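Side-chain contact in putative periplasmic or exported protein (Salmonella enterica subsp. enterica serovar Typhimurium, PDB 4GQZ), which probably binds copper in the periplasm and takes part in copper resistance, forming a V-shaped dimer: residues S7-L10 / A11-G14. Numbering follows the deposited sequence.
Sequences SAFL and AQHG
The C-terminal turn of the short helix 5-12 is closed by F9 and H13, one helical turn apart, through a side-chain-to-backbone bond and a pair of rings. The imidazole of H13 gives its ND1 hydrogen to the carbonyl oxygen of F9 (ND1 to O 3.1 Å, angle at the hydrogen 147°), arriving tilted out of the carbonyl plane. That same oxygen takes weak bonds from the backbone N of Q12 and H13, so three donors share it as the helical pattern breaks down. Regular i to i+4 bonds still run just before: A11 N to S7 O at 3.2 Å and Q12 N to A8 O at 3.1 Å.

F9 has CG anti to its own N (chi1 180°), which brings its ring under the imidazole. H13 ND1 sits 3.3 Å above the plane of the F9 ring, over its centre, yet the two ring planes are inclined at 41°, an oblique aromatic pair. Q12 approaches the same phenyl obliquely, its NE2 3.9 Å from F9 CD2 and hydrogen-bonded to D51. Y56 meets the F9 ring and Y38 the H13 ring, while S7 OG hydrogen-bonds T57 OG1 of the second subunit. The ring pair and ND1 bond are particular to this helix; a glycine at positive phi just past the last turn, here G14, is a common helix ending.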
loop_
_atom_site.group_PDB
_atom_site.type_symbol
_atom_site.label_atom_id
_atom_site.label_comp_id
_atom_site.label_asym_id
_atom_site.label_seq_id
_atom_site.Cartn_x
_atom_site.Cartn_y
_atom_site.Cartn_z
ATOM N N SER B 7 -13.298 10.773 -2.786
ATOM C CA SER B 7 -12.691 10.687 -4.118
ATOM C C SER B 7 -12.418 12.074 -4.682
ATOM O O SER B 7 -11.364 12.326 -5.263
ATOM C CB SER B 7 -13.592 9.907 -5.070
ATOM O OG SER B 7 -13.609 8.541 -4.713
ATOM N N ALA B 8 -13.361 12.984 -4.485
ATOM C CA ALA B 8 -13.177 14.345 -4.975
ATOM C C ALA B 8 -12.025 15.070 -4.260
ATOM O O ALA B 8 -11.284 15.824 -4.897
ATOM C CB ALA B 8 -14.475 15.137 -4.881
ATOM N N PHE B 9 -11.875 14.840 -2.953
ATOM C CA PHE B 9 -10.775 15.428 -2.179
ATOM C C PHE B 9 -9.452 15.027 -2.807
ATOM O O PHE B 9 -8.591 15.865 -3.045
ATOM C CB PHE B 9 -10.824 14.944 -0.719
ATOM C CG PHE B 9 -9.718 15.493 0.157
ATOM C CD1 PHE B 9 -8.498 14.849 0.238
ATOM C CD2 PHE B 9 -9.916 16.648 0.912
ATOM C CE1 PHE B 9 -7.480 15.341 1.040
ATOM C CE2 PHE B 9 -8.905 17.147 1.724
ATOM C CZ PHE B 9 -7.683 16.492 1.783
ATOM N N LEU B 10 -9.302 13.733 -3.075
ATOM C CA LEU B 10 -8.090 13.219 -3.718
ATOM C C LEU B 10 -7.777 13.965 -5.022
ATOM O O LEU B 10 -6.655 14.420 -5.238
ATOM C CB LEU B 10 -8.216 11.709 -3.965
ATOM C CG LEU B 10 -7.645 10.774 -2.900
ATOM C CD1 LEU B 10 -8.127 11.150 -1.543
ATOM C CD2 LEU B 10 -8.006 9.346 -3.177
ATOM N N ALA B 11 -8.790 14.120 -5.868
ATOM C CA ALA B 11 -8.632 14.772 -7.163
ATOM C C ALA B 11 -8.188 16.232 -7.058
ATOM O O ALA B 11 -7.404 16.703 -7.881
ATOM C CB ALA B 11 -9.920 14.661 -7.959
ATOM N N GLN B 12 -8.683 16.944 -6.049
ATOM C CA GLN B 12 -8.459 18.388 -5.948
ATOM C C GLN B 12 -7.165 18.766 -5.232
ATOM O O GLN B 12 -6.758 19.931 -5.257
ATOM C CB GLN B 12 -9.642 19.068 -5.242
ATOM C CG GLN B 12 -9.771 18.694 -3.766
ATOM C CD GLN B 12 -10.660 19.648 -2.973
ATOM O OE1 GLN B 12 -11.033 20.725 -3.453
ATOM N NE2 GLN B 12 -10.998 19.251 -1.742
ATOM N N HIS B 13 -6.529 17.799 -4.578
ATOM C CA HIS B 13 -5.304 18.085 -3.845
ATOM C C HIS B 13 -4.074 17.476 -4.493
ATOM O O HIS B 13 -2.997 17.468 -3.896
ATOM C CB HIS B 13 -5.424 17.644 -2.386
ATOM C CG HIS B 13 -6.296 18.539 -1.566
ATOM N ND1 HIS B 13 -7.583 18.204 -1.205
ATOM C CD2 HIS B 13 -6.074 19.775 -1.062
ATOM C CE1 HIS B 13 -8.112 19.192 -0.506
ATOM N NE2 HIS B 13 -7.215 20.155 -0.402
ATOM N N GLY B 14 -4.239 16.961 -5.711
ATOM C CA GLY B 14 -3.125 16.417 -6.471
ATOM C C GLY B 14 -2.794 14.957 -6.203
ATOM O O GLY B 14 -1.742 14.469 -6.615
#